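Local coordinates for protein thermostable monoacylglycerol lipase (Bacillus, PDB 4LHE) that probably hydrolyses monoacylglycerols to free fatty acid and glycerol, as a heat-stable lipase of the alpha/beta hydrolase fold, at residues A[103-108]-A[171-176]. Residues are numbered along the deposited sequence; the frame is centred on the assembly and turned at random.
Sequences TLYLAE and ARLMAQ
Tyr105 does most of the bridging between helices 98-109 and 164-179, meeting Leu173 with one ring carbon and Gln176 farther out. With CG anti to the backbone N (chi1 -175°), its ring projects into the gap between the two helix axes, 10.4 Å apart at their closest. The segments run at 43° to each other and bury 170 Å² between them. That axis separation, with Tyr105 CA still 8.1 Å from Gln176 CA, shows that side chains rather than backbones make the join.

The tightly packed part centres on the tyrosine ring. Tyr105 CD1 lies 3.8 Å from Leu173 CD1, a van der Waals contact in which the methyl comes at the ring obliquely. The side chain of Leu173 does not leave its helix aimed at helix 98-109; its CD1 methyl makes the approach. Val74 of helix 70-87 and Thr177 also pack on the tyrosine, and His109 stacks with its ring, which should restrict how far that ring can swing.

Toward the phenol end the contact stays close but turns more polar and, through the partly exposed Gln176, nearer to solvent. The amide plane is tilted 66° from that of the ring. Gln176 OE1 stands 3.4 Å from Tyr105 OH. Phe70 of helix 70-87 touches this glutamine as well. The loose part is at Glu108, whose OE1 approaches Gln176 O no closer than 4.0 Å, while the glutamate also packs against Thr177, Lys180 and Ile184.

Helix 98-109 follows the probable nucleophile elbow at Gly95, Ser97 and Gly99, and Leu173 lies near that turn without touching it. The covered surface and the distances imply a contact of mixed chemistry, shared on one aromatic ring between an apolar leucine methyl and the Gln176 amide beside the phenol.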
loop_
_atom_site.group_PDB
_atom_site.type_symbol
_atom_site.label_atom_id
_atom_site.label_comp_id
_atom_site.label_asym_id
_atom_site.label_seq_id
_atom_site.Cartn_x
_atom_site.Cartn_y
_atom_site.Cartn_z
ATOM N N THR A 103 -5.476 1.548 -1.400
ATOM C CA THR A 103 -6.269 0.452 -1.926
ATOM C C THR A 103 -7.714 0.614 -1.455
ATOM O O THR A 103 -8.658 0.505 -2.252
ATOM C CB THR A 103 -5.709 -0.905 -1.458
ATOM O OG1 THR A 103 -4.459 -1.142 -2.115
ATOM C CG2 THR A 103 -6.683 -2.040 -1.801
ATOM N N LEU A 104 -7.879 0.874 -0.159
ATOM C CA LEU A 104 -9.191 1.139 0.412
ATOM C C LEU A 104 -9.822 2.325 -0.280
ATOM O O LEU A 104 -10.988 2.276 -0.661
ATOM C CB LEU A 104 -9.065 1.423 1.901
ATOM C CG LEU A 104 -8.566 0.231 2.714
ATOM C CD1 LEU A 104 -8.019 0.721 4.039
ATOM C CD2 LEU A 104 -9.690 -0.799 2.938
ATOM N N TYR A 105 -9.028 3.380 -0.459
ATOM C CA TYR A 105 -9.489 4.619 -1.088
ATOM C C TYR A 105 -10.072 4.344 -2.459
ATOM O O TYR A 105 -11.174 4.797 -2.775
ATOM C CB TYR A 105 -8.309 5.589 -1.222
ATOM C CG TYR A 105 -8.659 6.968 -1.741
ATOM C CD1 TYR A 105 -8.902 8.008 -0.858
ATOM C CD2 TYR A 105 -8.720 7.239 -3.107
ATOM C CE1 TYR A 105 -9.210 9.280 -1.312
ATOM C CE2 TYR A 105 -9.033 8.509 -3.571
ATOM C CZ TYR A 105 -9.269 9.526 -2.662
ATOM O OH TYR A 105 -9.577 10.800 -3.091
ATOM N N LEU A 106 -9.328 3.590 -3.265
ATOM C CA LEU A 106 -9.716 3.304 -4.638
ATOM C C LEU A 106 -10.980 2.457 -4.700
ATOM O O LEU A 106 -11.814 2.634 -5.594
ATOM C CB LEU A 106 -8.573 2.594 -5.356
ATOM C CG LEU A 106 -8.216 3.096 -6.744
ATOM C CD1 LEU A 106 -7.484 4.412 -6.639
ATOM C CD2 LEU A 106 -7.361 2.061 -7.456
ATOM N N ALA A 107 -11.121 1.535 -3.750
ATOM C CA ALA A 107 -12.312 0.699 -3.690
ATOM C C ALA A 107 -13.540 1.578 -3.393
ATOM O O ALA A 107 -14.628 1.352 -3.937
ATOM C CB ALA A 107 -12.142 -0.405 -2.633
ATOM N N GLU A 108 -13.351 2.587 -2.538
ATOM C CA GLU A 108 -14.405 3.560 -2.230
ATOM C C GLU A 108 -14.871 4.362 -3.448
ATOM O O GLU A 108 -16.022 4.806 -3.507
ATOM C CB GLU A 108 -13.933 4.522 -1.127
ATOM C CG GLU A 108 -13.750 3.843 0.211
ATOM C CD GLU A 108 -12.931 4.647 1.179
ATOM O OE1 GLU A 108 -12.506 5.758 0.825
ATOM O OE2 GLU A 108 -12.723 4.176 2.309
ATOM N N ALA A 171 -2.014 11.998 7.027
ATOM C CA ALA A 171 -3.081 12.018 8.023
ATOM C C ALA A 171 -4.402 12.399 7.362
ATOM O O ALA A 171 -5.462 11.867 7.711
ATOM C CB ALA A 171 -2.739 12.993 9.140
ATOM N N ARG A 172 -4.340 13.324 6.409
ATOM C CA ARG A 172 -5.527 13.726 5.654
ATOM C C ARG A 172 -6.081 12.610 4.772
ATOM O O ARG A 172 -7.295 12.437 4.670
ATOM C CB ARG A 172 -5.234 14.955 4.803
ATOM C CG ARG A 172 -5.080 16.235 5.612
ATOM C CD ARG A 172 -5.492 17.443 4.792
ATOM N NE ARG A 172 -4.491 17.799 3.800
ATOM C CZ ARG A 172 -4.756 18.443 2.667
ATOM N NH1 ARG A 172 -6.000 18.780 2.368
ATOM N NH2 ARG A 172 -3.771 18.732 1.825
ATOM N N LEU A 173 -5.184 11.884 4.113
ATOM C CA LEU A 173 -5.568 10.709 3.335
ATOM C C LEU A 173 -6.244 9.652 4.208
ATOM O O LEU A 173 -7.257 9.082 3.806
ATOM C CB LEU A 173 -4.338 10.116 2.637
ATOM C CG LEU A 173 -4.539 8.827 1.840
ATOM C CD1 LEU A 173 -5.595 9.038 0.805
ATOM C CD2 LEU A 173 -3.235 8.389 1.196
ATOM N N MET A 174 -5.699 9.383 5.392
ATOM C CA MET A 174 -6.298 8.373 6.268
ATOM C C MET A 174 -7.710 8.788 6.716
ATOM O O MET A 174 -8.599 7.944 6.865
ATOM C CB MET A 174 -5.408 8.081 7.480
ATOM C CG MET A 174 -4.030 7.504 7.147
ATOM S SD MET A 174 -3.175 7.037 8.659
ATOM C CE MET A 174 -1.491 6.872 8.107
ATOM N N ALA A 175 -7.913 10.092 6.902
ATOM C CA ALA A 175 -9.198 10.617 7.367
ATOM C C ALA A 175 -10.271 10.445 6.310
ATOM O O ALA A 175 -11.354 9.942 6.596
ATOM C CB ALA A 175 -9.065 12.094 7.751
ATOM N N GLN A 176 -9.978 10.898 5.096
ATOM C CA GLN A 176 -10.920 10.796 3.992
ATOM C C GLN A 176 -11.188 9.319 3.671
ATOM O O GLN A 176 -12.265 8.980 3.170
ATOM C CB GLN A 176 -10.371 11.540 2.757
ATOM C CG GLN A 176 -11.429 12.192 1.862
ATOM C CD GLN A 176 -10.933 12.462 0.436
ATOM O OE1 GLN A 176 -11.506 11.962 -0.543
ATOM N NE2 GLN A 176 -9.874 13.262 0.314
#